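Local coordinates for fiber protein 2 (Fowl adenovirus 1, PDB 2VTW), which probably attaches the virion to a host-cell receptor through the trimeric C-terminal head domain of its short fibre, the part of the protein described here, at residues T154-T159 against Y164-F169; A106-S111 against R150-P155; Y134-I137 against N143-S146. All coordinates share one frame; numbering follows the deposited sequence.

Interaction 1: residues T154-T159 against Y164-F169; sequences TPVLAT and YNLIAF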
loop_
_atom_site.group_PDB
_atom_site.type_symbol
_atom_site.label_atom_id
_atom_site.label_comp_id
_atom_site.label_asym_id
_atom_site.label_seq_id
_atom_site.Cartn_x
_atom_site.Cartn_y
_atom_site.Cartn_z
ATOM N N THR A 154 8.278 1.537 -15.963
ATOM C CA THR A 154 8.292 2.151 -17.289
ATOM C C THR A 154 9.515 1.676 -18.077
ATOM O O THR A 154 10.606 1.592 -17.518
ATOM C CB THR A 154 8.419 3.701 -17.164
ATOM O OG1 THR A 154 7.423 4.216 -16.254
ATOM C CG2 THR A 154 8.281 4.341 -18.498
ATOM N N PRO A 155 9.340 1.350 -19.360
ATOM C CA PRO A 155 10.517 1.066 -20.220
ATOM C C PRO A 155 11.249 2.348 -20.623
ATOM O O PRO A 155 10.627 3.244 -21.154
ATOM C CB PRO A 155 9.914 0.398 -21.460
ATOM C CG PRO A 155 8.478 0.699 -21.434
ATOM C CD PRO A 155 8.076 1.214 -20.078
ATOM N N VAL A 156 12.551 2.419 -20.364
ATOM C CA VAL A 156 13.328 3.630 -20.681
ATOM C C VAL A 156 14.289 3.361 -21.863
ATOM O O VAL A 156 15.134 2.481 -21.774
ATOM C CB VAL A 156 14.112 4.128 -19.456
ATOM C CG1 VAL A 156 14.794 5.458 -19.753
ATOM C CG2 VAL A 156 13.183 4.263 -18.238
ATOM N N LEU A 157 14.125 4.096 -22.964
ATOM C CA LEU A 157 14.979 3.889 -24.135
ATOM C C LEU A 157 16.266 4.702 -23.954
ATOM O O LEU A 157 16.261 5.932 -24.046
ATOM C CB LEU A 157 14.257 4.230 -25.440
ATOM C CG LEU A 157 14.953 3.814 -26.755
ATOM C CD1 LEU A 157 15.097 2.305 -26.917
ATOM C CD2 LEU A 157 14.208 4.420 -27.927
ATOM N N ALA A 158 17.339 3.983 -23.628
ATOM C CA ALA A 158 18.664 4.547 -23.447
ATOM C C ALA A 158 19.260 4.984 -24.800
ATOM O O ALA A 158 18.695 4.690 -25.876
ATOM C CB ALA A 158 19.563 3.514 -22.785
ATOM N N THR A 159 20.405 5.676 -24.754
ATOM C CA THR A 159 21.060 6.131 -25.987
ATOM C C THR A 159 21.610 4.979 -26.821
ATOM O O THR A 159 21.711 5.113 -28.036
ATOM C CB THR A 159 22.150 7.196 -25.725
ATOM O OG1 THR A 159 23.048 6.730 -24.712
ATOM C CG2 THR A 159 21.519 8.485 -25.280
ATOM N N TYR A 164 15.311 -0.277 -20.959
ATOM C CA TYR A 164 15.480 -0.819 -19.611
ATOM C C TYR A 164 14.237 -0.457 -18.748
ATOM O O TYR A 164 13.695 0.652 -18.830
ATOM C CB TYR A 164 16.706 -0.205 -18.919
ATOM C CG TYR A 164 18.023 -0.420 -19.622
ATOM C CD1 TYR A 164 18.972 -1.297 -19.110
ATOM C CD2 TYR A 164 18.335 0.297 -20.779
ATOM C CE1 TYR A 164 20.211 -1.485 -19.753
ATOM C CE2 TYR A 164 19.571 0.117 -21.437
ATOM C CZ TYR A 164 20.499 -0.780 -20.920
ATOM O OH TYR A 164 21.722 -0.967 -21.556
ATOM N N ASN A 165 13.823 -1.392 -17.900
ATOM C CA ASN A 165 12.652 -1.183 -17.028
ATOM C C ASN A 165 13.060 -0.590 -15.675
ATOM O O ASN A 165 13.798 -1.196 -14.907
ATOM C CB ASN A 165 11.880 -2.477 -16.849
ATOM C CG ASN A 165 11.308 -3.016 -18.156
ATOM O OD1 ASN A 165 10.802 -2.283 -19.017
ATOM N ND2 ASN A 165 11.400 -4.311 -18.311
ATOM N N LEU A 166 12.591 0.633 -15.438
ATOM C CA LEU A 166 12.805 1.390 -14.205
ATOM C C LEU A 166 11.445 1.768 -13.586
ATOM O O LEU A 166 10.420 1.651 -14.255
ATOM C CB LEU A 166 13.585 2.675 -14.502
ATOM C CG LEU A 166 15.130 2.579 -14.658
ATOM C CD1 LEU A 166 15.532 1.729 -15.874
ATOM C CD2 LEU A 166 15.710 3.997 -14.727
ATOM N N ILE A 167 11.466 2.251 -12.337
ATOM C CA ILE A 167 10.273 2.806 -11.676
ATOM C C ILE A 167 10.286 4.348 -11.670
ATOM O O ILE A 167 11.166 4.941 -11.087
ATOM C CB ILE A 167 10.116 2.295 -10.188
ATOM C CG1 ILE A 167 10.427 0.799 -10.074
ATOM C CG2 ILE A 167 8.675 2.657 -9.660
ATOM C CD1 ILE A 167 10.703 0.287 -8.675
ATOM N N ALA A 168 9.302 4.970 -12.309
ATOM C CA ALA A 168 9.102 6.412 -12.250
ATOM C C ALA A 168 8.155 6.754 -11.084
ATOM O O ALA A 168 7.074 6.156 -10.962
ATOM C CB ALA A 168 8.535 6.940 -13.558
ATOM N N PHE A 169 8.597 7.674 -10.225
ATOM C CA PHE A 169 7.792 8.241 -9.136
ATOM C C PHE A 169 7.556 9.691 -9.475
ATOM O O PHE A 169 8.509 10.458 -9.510
ATOM C CB PHE A 169 8.539 8.205 -7.813
ATOM C CG PHE A 169 8.715 6.839 -7.222
ATOM C CD1 PHE A 169 7.997 6.454 -6.114
ATOM C CD2 PHE A 169 9.656 5.964 -7.733
ATOM C CE1 PHE A 169 8.172 5.215 -5.545
ATOM C CE2 PHE A 169 9.838 4.692 -7.163
ATOM C CZ PHE A 169 9.101 4.313 -6.084
#
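Strands 154-157 and 164-169 pair antiparallel through two hydrogen-bonded pairs, T154 with L166 and V156 with Y164, with P155 and N165 forming the non-hydrogen-bonded pair between them. T154 N donates to L166 O at 2.7 Å, and L166 N donates back to T154 O (3.0 Å). V156 N reaches Y164 O at 2.6 Å, and Y164 N returns to V156 O at 2.9 Å. These bonds join the two arms of the beta hairpin made by strands 147-157 and 163-173. On one face V156 CG2 lies against L166 CB (4.1 Å), the two side chains crossing at about a right angle, and W75 of strand 71-76 packs against both. Beyond the end of the first strand, A158 CB comes within 3.7 Å of Y164 CE2, approaching the ring obliquely, while V156 O sits near the ring plane at its edge. F79 meets the same ring edge-to-face, and the hydroxyl is hydrogen-bonded to Q82 and N160. On the other face the N165 amide, its CG anti to the carbonyl carbon (chi1 -63°), swings OD1 to 3.7 Å from P155 CB.

Interaction 2: residues A106-S111 against R150-P155; sequences ARNPIS and RMQVTP
The type I beta turn N108-S111, part of the long loop between strands 92-94 and 115-116, is fastened to strand 147-157 by the side chain of N108, which bonds to the backbone of V153. N108 ND2 donates to V153 O at 2.9 Å with a nearly straight N-H...O angle of 167°. The oxygen lies within 6° of the amide plane and takes the bond on a lone pair, so both partners are well aligned. The amide reaches the strand because chi1 (-172°) sets CG trans to the backbone N. Its other end faces back into the turn: N108 OD1 receives a weak bond from I110 N, beside the S111 N to N108 O bond that closes the turn. V153 CG1 packs against the loop, 4.0 Å from N108 CB and 3.4 Å from A106 O. One residue either side of V153, Q152 and T154 are tied together: Q152 NE2 donates to T154 OG1 (2.7 Å), which itself donates to Q152 O from above the carbonyl plane. Y49 of the second subunit packs on N108 and P109, placing this loop at the trimer interface.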
loop_
_atom_site.group_PDB
_atom_site.type_symbol
_atom_site.label_atom_id
_atom_site.label_comp_id
_atom_site.label_asym_id
_atom_site.label_seq_id
_atom_site.Cartn_x
_atom_site.Cartn_y
_atom_site.Cartn_z
ATOM N N ALA A 106 9.883 -6.213 -13.023
ATOM C CA ALA A 106 9.396 -6.920 -14.203
ATOM C C ALA A 106 8.870 -5.960 -15.241
ATOM O O ALA A 106 8.455 -4.845 -14.934
ATOM C CB ALA A 106 8.314 -7.989 -13.811
ATOM N N ARG A 107 8.895 -6.383 -16.496
ATOM C CA ARG A 107 8.299 -5.630 -17.587
ATOM C C ARG A 107 6.867 -5.363 -17.172
ATOM O O ARG A 107 6.218 -6.257 -16.655
ATOM C CB ARG A 107 8.303 -6.486 -18.869
ATOM C CG ARG A 107 7.942 -5.775 -20.197
ATOM C CD ARG A 107 7.498 -6.808 -21.324
ATOM N NE ARG A 107 6.037 -6.730 -21.595
ATOM C CZ ARG A 107 5.178 -7.751 -21.629
ATOM N NH1 ARG A 107 5.565 -9.006 -21.446
ATOM N NH2 ARG A 107 3.901 -7.520 -21.873
ATOM N N ASN A 108 6.405 -4.154 -17.424
ATOM C CA ASN A 108 5.043 -3.734 -17.129
ATOM C C ASN A 108 4.106 -4.076 -18.302
ATOM O O ASN A 108 4.134 -3.423 -19.351
ATOM C CB ASN A 108 5.042 -2.233 -16.826
ATOM C CG ASN A 108 3.701 -1.741 -16.331
ATOM O OD1 ASN A 108 2.741 -2.516 -16.236
ATOM N ND2 ASN A 108 3.628 -0.460 -15.992
ATOM N N PRO A 109 3.254 -5.080 -18.126
ATOM C CA PRO A 109 2.426 -5.520 -19.242
ATOM C C PRO A 109 1.279 -4.588 -19.680
ATOM O O PRO A 109 0.695 -4.802 -20.735
ATOM C CB PRO A 109 1.893 -6.851 -18.753
ATOM C CG PRO A 109 1.810 -6.695 -17.306
ATOM C CD PRO A 109 2.976 -5.858 -16.916
ATOM N N ILE A 110 0.982 -3.536 -18.923
ATOM C CA ILE A 110 0.011 -2.568 -19.397
ATOM C C ILE A 110 0.642 -1.648 -20.453
ATOM O O ILE A 110 -0.071 -0.929 -21.138
ATOM C CB ILE A 110 -0.668 -1.775 -18.231
ATOM C CG1 ILE A 110 0.226 -0.661 -17.711
ATOM C CG2 ILE A 110 -1.101 -2.743 -17.088
ATOM C CD1 ILE A 110 -0.459 0.273 -16.715
ATOM N N SER A 111 1.972 -1.722 -20.616
ATOM C CA SER A 111 2.695 -1.087 -21.760
ATOM C C SER A 111 2.543 0.415 -21.778
ATOM O O SER A 111 2.002 0.977 -22.727
ATOM C CB SER A 111 2.274 -1.672 -23.116
ATOM O OG SER A 111 2.612 -3.048 -23.192
ATOM N N ARG A 150 2.332 9.245 -8.069
ATOM C CA ARG A 150 2.049 8.204 -9.066
ATOM C C ARG A 150 3.277 7.320 -9.276
ATOM O O ARG A 150 4.376 7.817 -9.461
ATOM C CB ARG A 150 1.624 8.826 -10.383
ATOM C CG ARG A 150 1.156 7.807 -11.448
ATOM C CD ARG A 150 -0.197 7.278 -11.140
ATOM N NE ARG A 150 -1.219 8.311 -11.221
ATOM C CZ ARG A 150 -2.517 8.115 -11.027
ATOM N NH1 ARG A 150 -2.979 6.925 -10.704
ATOM N NH2 ARG A 150 -3.362 9.132 -11.164
ATOM N N MET A 151 3.091 6.000 -9.238
ATOM C CA MET A 151 4.204 5.071 -9.363
ATOM C C MET A 151 3.969 4.114 -10.554
ATOM O O MET A 151 2.926 3.447 -10.639
ATOM C CB MET A 151 4.406 4.329 -8.061
ATOM C CG MET A 151 4.555 5.253 -6.835
ATOM S SD MET A 151 4.207 4.373 -5.314
ATOM C CE MET A 151 3.742 5.719 -4.249
ATOM N N GLN A 152 4.941 4.089 -11.480
ATOM C CA GLN A 152 4.778 3.430 -12.759
ATOM C C GLN A 152 6.096 2.794 -13.208
ATOM O O GLN A 152 7.079 3.495 -13.500
ATOM C CB GLN A 152 4.288 4.422 -13.804
ATOM C CG GLN A 152 4.006 3.831 -15.205
ATOM C CD GLN A 152 3.961 4.922 -16.252
ATOM O OE1 GLN A 152 2.998 5.683 -16.337
ATOM N NE2 GLN A 152 5.026 5.029 -17.040
ATOM N N VAL A 153 6.128 1.464 -13.241
ATOM C CA VAL A 153 7.246 0.769 -13.895
ATOM C C VAL A 153 7.168 1.082 -15.403
ATOM O O VAL A 153 6.120 0.931 -16.034
ATOM C CB VAL A 153 7.203 -0.716 -13.645
ATOM C CG1 VAL A 153 8.214 -1.452 -14.537
ATOM C CG2 VAL A 153 7.467 -0.991 -12.181
ATOM N N THR A 154 8.278 1.537 -15.963
ATOM C CA THR A 154 8.292 2.151 -17.289
ATOM C C THR A 154 9.515 1.676 -18.077
ATOM O O THR A 154 10.606 1.592 -17.518
ATOM C CB THR A 154 8.419 3.701 -17.164
ATOM O OG1 THR A 154 7.423 4.216 -16.254
ATOM C CG2 THR A 154 8.281 4.341 -18.498
ATOM N N PRO A 155 9.340 1.350 -19.360
ATOM C CA PRO A 155 10.517 1.066 -20.220
ATOM C C PRO A 155 11.249 2.348 -20.623
ATOM O O PRO A 155 10.627 3.244 -21.154
ATOM C CB PRO A 155 9.914 0.398 -21.460
ATOM C CG PRO A 155 8.478 0.699 -21.434
ATOM C CD PRO A 155 8.076 1.214 -20.078
#

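Interaction 3: residues Y134-I137 against N143-S146; sequences YRPI and NTGS. With SO4 (sulfate ion), chain N.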
loop_
_atom_site.group_PDB
_atom_site.type_symbol
_atom_site.label_atom_id
_atom_site.label_comp_id
_atom_site.label_asym_id
_atom_site.label_seq_id
_atom_site.Cartn_x
_atom_site.Cartn_y
_atom_site.Cartn_z
ATOM N N TYR A 134 0.272 11.613 0.238
ATOM C CA TYR A 134 1.156 11.899 1.379
ATOM C C TYR A 134 1.040 13.346 1.810
ATOM O O TYR A 134 0.698 14.232 1.028
ATOM C CB TYR A 134 2.652 11.626 1.049
ATOM C CG TYR A 134 2.900 10.220 0.680
ATOM C CD1 TYR A 134 3.444 9.313 1.581
ATOM C CD2 TYR A 134 2.564 9.779 -0.588
ATOM C CE1 TYR A 134 3.633 7.984 1.209
ATOM C CE2 TYR A 134 2.744 8.481 -0.957
ATOM C CZ TYR A 134 3.264 7.590 -0.055
ATOM O OH TYR A 134 3.421 6.306 -0.502
ATOM N N ARG A 135 1.335 13.568 3.072
ATOM C CA ARG A 135 1.603 14.914 3.527
ATOM C C ARG A 135 3.075 15.000 3.912
ATOM O O ARG A 135 3.534 14.263 4.776
ATOM C CB ARG A 135 0.713 15.299 4.699
ATOM C CG ARG A 135 0.941 16.735 5.145
ATOM C CD ARG A 135 0.189 17.079 6.414
ATOM N NE ARG A 135 -1.231 17.340 6.152
ATOM C CZ ARG A 135 -2.262 16.660 6.659
ATOM N NH1 ARG A 135 -2.093 15.664 7.498
ATOM N NH2 ARG A 135 -3.509 17.028 6.350
ATOM N N PRO A 136 3.805 15.931 3.281
ATOM C CA PRO A 136 5.200 16.146 3.631
ATOM C C PRO A 136 5.390 17.134 4.789
ATOM O O PRO A 136 4.438 17.790 5.226
ATOM C CB PRO A 136 5.763 16.762 2.362
ATOM C CG PRO A 136 4.662 17.580 1.848
ATOM C CD PRO A 136 3.367 16.876 2.233
ATOM N N ILE A 137 6.640 17.258 5.215
ATOM C CA ILE A 137 7.078 18.186 6.254
ATOM C C ILE A 137 7.810 19.386 5.596
ATOM O O ILE A 137 8.653 19.191 4.704
ATOM C CB ILE A 137 8.062 17.477 7.197
ATOM C CG1 ILE A 137 7.350 16.907 8.431
ATOM C CG2 ILE A 137 9.125 18.448 7.679
ATOM C CD1 ILE A 137 7.474 17.781 9.664
ATOM N N ASN A 143 5.581 25.843 1.065
ATOM C CA ASN A 143 4.343 25.109 1.380
ATOM C C ASN A 143 3.750 24.516 0.105
ATOM O O ASN A 143 2.986 25.157 -0.620
ATOM C CB ASN A 143 3.306 26.009 2.101
ATOM C CG ASN A 143 2.126 25.212 2.690
ATOM O OD1 ASN A 143 1.752 24.138 2.197
ATOM N ND2 ASN A 143 1.544 25.739 3.754
ATOM N N THR A 144 4.112 23.265 -0.157
ATOM C CA THR A 144 3.593 22.507 -1.309
ATOM C C THR A 144 2.172 21.961 -1.109
ATOM O O THR A 144 1.542 21.477 -2.065
ATOM C CB THR A 144 4.493 21.269 -1.581
ATOM O OG1 THR A 144 4.513 20.427 -0.421
ATOM C CG2 THR A 144 5.943 21.700 -1.932
ATOM N N GLY A 145 1.669 22.024 0.120
ATOM C CA GLY A 145 0.466 21.264 0.478
ATOM C C GLY A 145 0.775 19.758 0.503
ATOM O O GLY A 145 1.928 19.350 0.622
ATOM N N SER A 146 -0.269 18.936 0.421
ATOM C CA SER A 146 -0.103 17.481 0.282
ATOM C C SER A 146 0.425 17.141 -1.124
ATOM O O SER A 146 0.256 17.900 -2.064
ATOM C CB SER A 146 -1.423 16.730 0.552
ATOM O OG SER A 146 -1.669 16.663 1.949
HETATM S S SO4 N . -4.473 20.541 6.597
HETATM O O1 SO4 N . -4.299 19.638 5.445
HETATM O O2 SO4 N . -3.199 21.170 6.959
HETATM O O3 SO4 N . -5.339 21.631 6.176
HETATM O O4 SO4 N . -5.048 19.875 7.771
HETATM O O HOH W 1 -1.610 19.062 3.755
#
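R135 leaves the backbone with CG anti to its N (chi1 -177°) and bends at chi3 (-78°), while S146 turns OG anti to its carbonyl carbon (chi1 -77°), which lays the hydroxyl alongside the arginine stem, R135 CB to S146 OG 3.9 Å. Water 1 ties their polar ends together, accepting from R135 NE at 3.0 Å. Water 1 also lies 3.0 Å from S146 OG and donates to sulfate O1 (3.2 Å). R135 NH2 grips the same O1 at 2.9 Å, near the guanidinium plane, so NE and NH2 both have partners, one the water and one the anion. Nearer the backbone, S146 CB rests against Y134 O at 3.3 Å. P136 turns CD to G145 O, also at 3.3 Å, and CG to T144 OG1 at 3.6 Å; that hydroxyl donates to G145 O. N143 OD1 accepts from G145 N in an Asx turn. R127 of the third subunit also binds the sulfate through NH2 and takes R135 NH1 on its carbonyl oxygen. The arrangement is that of a loop linking antiparallel strands 129-140 and 147-157, with an anion, probably from the crystallisation liquor, held at a subunit interface.

In the fold
Strand 147-157 is shared by interactions 1 and 2, and the loop of interaction 3 leads into it. Interactions 1 and 2 share T154 and P155, their centres 9 Å apart: strand 163-173 takes one edge and the 106-111 loop bonds to V153 O on the other. They touch where A168 N lies 2.9 Å from Q152 O, a probable hydrogen bond. Interaction 3 is nested in the chain between the segments of interaction 2, their centres about 26 Å apart. Even so, M151 CE packs on Y134 OH at 3.8 Å. Interactions 1 and 3 lie on opposite sides of the chain's centre. Interactions 2 and 3 each face a neighbouring subunit, and the sulfate bound by R135 lies at interaction 3.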